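Local coordinates for chemotaxis signal transduction protein (Thermoanaerobacter tengcongensis, PDB 2QDL) that probably acts as the CheW scaffold of bacterial chemotaxis, coupling chemoreceptors to the histidine kinase CheA, at residues Ser18-Leu23 with Phe70-Arg75. Residues are numbered along the deposited sequence; the frame is centred on the assembly and turned at random.
Sequences SLAEEL and FGIGKR
Ala20 and Arg75 bring the two backbones closest, their CA atoms 5.0 Å apart. Residues 18-23 are the closed end of the hairpin of strands 12-19 and 22-27. Its type II' turn runs from Leu19 to Glu22, which are joined by two backbone hydrogen bonds. After Phe70, the last residue of helix 66-70, the chain leaves helical geometry at Gly71, with positive phi, and passes the turn as an irregular loop. Ala20 CA makes a CA-H...O contact of 3.2 Å with Arg75 O, which also accepts a hydrogen bond from Lys67.

Ile72 carries the apolar part, and its branches diverge. Ile72 CG2, anti to the backbone N, meets Ala20 CB at 3.7 Å. Ile72 CG1, beside that N (chi1 -62°), carries CD1 of that residue to Leu19 CD1, 3.9 Å away. These two side chains cross at about a right angle. With an alanine in place of Ile72, a gap would probably open between Leu19 and the loop, and the Ala20 methyl group would lose its CG2 neighbour. Leu19 CD1 also approaches Phe70 CD2 at 4.2 Å. Glu22 OE1 lies against Ile72 CD1 but is hydrogen-bonded to Tyr24.

At the exposed margin, Arg75 grips Glu21 side-on. Arg75 NH2 bonds Glu21 OE1 and Arg75 NE bonds Glu21 OE2, each at 2.8 Å and on a syn lone pair. The carboxylate and guanidinium planes are 4° apart. The bend of Glu21 at chi2 (88°) turns its carboxylate toward the arginine. This is a bidentate salt bridge beside a small apolar cluster, joining a beta-hairpin turn to the loop between helix 66-70 and strand 82-88 in the beta-barrel CheW-like domain.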
ATOM      1  N   SER A  18       8.640   0.354  -3.757  1.00 11.24           N
ATOM      2  CA  SER A  18       9.658   0.096  -2.774  1.00  9.88           C
ATOM      3  C   SER A  18       9.467   1.010  -1.572  1.00  8.48           C
ATOM      4  O   SER A  18       8.894   2.079  -1.692  1.00  5.54           O
ATOM      5  CB  SER A  18      11.052   0.209  -3.392  1.00  9.87           C
ATOM      6  OG  SER A  18      11.249   1.483  -3.942  1.00 12.06           O
ATOM      7  N   LEU A  19       9.890   0.516  -0.412  1.00  8.09           N
ATOM      8  CA  LEU A  19       9.976   1.304   0.822  1.00  9.21           C
ATOM      9  C   LEU A  19      11.391   1.062   1.366  1.00 10.41           C
ATOM     10  O   LEU A  19      11.704  -0.056   1.753  1.00 10.24           O
ATOM     11  CB  LEU A  19       8.927   0.874   1.857  1.00  7.10           C
ATOM     12  CG  LEU A  19       7.444   1.073   1.490  1.00  7.84           C
ATOM     13  CD1 LEU A  19       6.557   0.452   2.578  1.00  4.82           C
ATOM     14  CD2 LEU A  19       7.139   2.555   1.279  1.00  3.33           C
ATOM     15  N   ALA A  20      12.235   2.094   1.353  1.00 12.32           N
ATOM     16  CA  ALA A  20      13.657   1.953   1.697  1.00 14.72           C
ATOM     17  C   ALA A  20      14.236   0.803   0.856  1.00 16.75           C
ATOM     18  O   ALA A  20      14.076   0.796  -0.380  1.00 16.77           O
ATOM     19  CB  ALA A  20      13.874   1.734   3.213  1.00 14.21           C
ATOM     20  N   GLU A  21      14.865  -0.188   1.480  1.00 18.63           N
ATOM     21  CA  GLU A  21      15.500  -1.209   0.645  1.00 22.03           C
ATOM     22  C   GLU A  21      14.587  -2.440   0.374  1.00 21.99           C
ATOM     23  O   GLU A  21      15.079  -3.507  -0.002  1.00 23.51           O
ATOM     24  CB  GLU A  21      16.897  -1.601   1.193  1.00 22.60           C
ATOM     25  CG  GLU A  21      17.906  -0.404   1.350  1.00 26.43           C
ATOM     26  CD  GLU A  21      17.801   0.304   2.714  1.00 30.28           C
ATOM     27  OE1 GLU A  21      17.500  -0.392   3.707  1.00 33.12           O
ATOM     28  OE2 GLU A  21      18.006   1.548   2.794  1.00 30.80           O
ATOM     29  N   GLU A  22      13.268  -2.284   0.537  1.00 20.99           N
ATOM     30  CA  GLU A  22      12.364  -3.444   0.505  1.00 19.54           C
ATOM     31  C   GLU A  22      11.231  -3.303  -0.532  1.00 18.30           C
ATOM     32  O   GLU A  22      10.832  -2.178  -0.882  1.00 18.32           O
ATOM     33  CB  GLU A  22      11.800  -3.738   1.906  1.00 19.62           C
ATOM     34  CG  GLU A  22      12.850  -3.940   3.003  1.00 21.19           C
ATOM     35  CD  GLU A  22      12.243  -3.955   4.404  1.00 25.93           C
ATOM     36  OE1 GLU A  22      11.036  -3.625   4.554  1.00 23.25           O
ATOM     37  OE2 GLU A  22      12.976  -4.304   5.368  1.00 28.84           O
ATOM     38  N   LEU A  23      10.736  -4.438  -1.015  1.00 16.25           N
ATOM     39  CA  LEU A  23       9.702  -4.464  -2.065  1.00 15.99           C
ATOM     40  C   LEU A  23       8.368  -4.862  -1.480  1.00 14.69           C
ATOM     41  O   LEU A  23       8.297  -5.797  -0.678  1.00 14.15           O
ATOM     42  CB  LEU A  23      10.063  -5.441  -3.200  1.00 15.92           C
ATOM     43  CG  LEU A  23      11.326  -5.047  -3.978  1.00 17.67           C
ATOM     44  CD1 LEU A  23      11.644  -6.114  -5.018  1.00 19.60           C
ATOM     45  CD2 LEU A  23      11.215  -3.671  -4.627  1.00 18.97           C
ATOM     46  N   PHE A  70       4.895   0.731   9.581  1.00 10.98           N
ATOM     47  CA  PHE A  70       5.554  -0.574   9.678  1.00 10.98           C
ATOM     48  C   PHE A  70       6.849  -0.584  10.525  1.00 11.14           C
ATOM     49  O   PHE A  70       7.268  -1.623  10.984  1.00 11.53           O
ATOM     50  CB  PHE A  70       5.862  -1.126   8.271  1.00 10.28           C
ATOM     51  CG  PHE A  70       4.663  -1.264   7.371  1.00 10.61           C
ATOM     52  CD1 PHE A  70       3.373  -1.367   7.890  1.00  8.70           C
ATOM     53  CD2 PHE A  70       4.829  -1.293   5.988  1.00 10.61           C
ATOM     54  CE1 PHE A  70       2.301  -1.499   7.061  1.00  9.34           C
ATOM     55  CE2 PHE A  70       3.737  -1.415   5.150  1.00  9.97           C
ATOM     56  CZ  PHE A  70       2.462  -1.542   5.694  1.00  8.02           C
ATOM     57  N   GLY A  71       7.486   0.574  10.687  1.00 12.39           N
ATOM     58  CA  GLY A  71       8.775   0.701  11.386  1.00 12.39           C
ATOM     59  C   GLY A  71       9.961   0.432  10.480  1.00 12.82           C
ATOM     60  O   GLY A  71      10.947  -0.149  10.893  1.00 13.59           O
ATOM     61  N   ILE A  72       9.858   0.864   9.236  1.00 13.31           N
ATOM     62  CA  ILE A  72      10.931   0.713   8.245  1.00 13.54           C
ATOM     63  C   ILE A  72      11.839   1.934   8.324  1.00 13.72           C
ATOM     64  O   ILE A  72      11.377   3.035   8.676  1.00 14.39           O
ATOM     65  CB  ILE A  72      10.342   0.508   6.785  1.00 13.26           C
ATOM     66  CG1 ILE A  72       9.502  -0.796   6.728  1.00 13.31           C
ATOM     67  CG2 ILE A  72      11.465   0.514   5.711  1.00 12.84           C
ATOM     68  CD1 ILE A  72       8.694  -0.956   5.455  1.00 14.79           C
ATOM     69  N   GLY A  73      13.124   1.751   8.023  1.00 12.92           N
ATOM     70  CA  GLY A  73      14.052   2.872   7.947  1.00 12.50           C
ATOM     71  C   GLY A  73      13.523   3.994   7.074  1.00 12.85           C
ATOM     72  O   GLY A  73      12.960   3.753   5.988  1.00 11.77           O
ATOM     73  N   LYS A  74      13.720   5.235   7.531  1.00 13.11           N
ATOM     74  CA  LYS A  74      13.159   6.400   6.831  1.00 13.18           C
ATOM     75  C   LYS A  74      14.071   6.876   5.721  1.00 14.04           C
ATOM     76  O   LYS A  74      14.520   8.026   5.727  1.00 12.82           O
ATOM     77  CB  LYS A  74      12.829   7.537   7.817  1.00 12.91           C
ATOM     78  CG  LYS A  74      11.932   7.112   9.014  1.00 12.14           C
ATOM     79  CD  LYS A  74      10.694   6.318   8.567  1.00 10.97           C
ATOM     80  CE  LYS A  74       9.861   5.836   9.752  1.00 11.33           C
ATOM     81  NZ  LYS A  74      10.501   4.772  10.576  1.00 11.66           N
ATOM     82  N   ARG A  75      14.349   5.982   4.762  1.00 14.78           N
ATOM     83  CA  ARG A  75      15.191   6.331   3.600  1.00 14.87           C
ATOM     84  C   ARG A  75      14.453   5.934   2.325  1.00 13.91           C
ATOM     85  O   ARG A  75      13.596   5.069   2.360  1.00 13.10           O
ATOM     86  CB  ARG A  75      16.537   5.588   3.645  1.00 14.93           C
ATOM     87  CG  ARG A  75      17.169   5.535   5.032  1.00 17.72           C
ATOM     88  CD  ARG A  75      18.433   4.701   5.079  1.00 14.95           C
ATOM     89  NE  ARG A  75      18.155   3.269   5.034  1.00 16.48           N
ATOM     90  CZ  ARG A  75      17.769   2.536   6.078  1.00 16.65           C
ATOM     91  NH1 ARG A  75      17.586   3.092   7.262  1.00 15.15           N
ATOM     92  NH2 ARG A  75      17.570   1.231   5.940  1.00 17.35           N
TER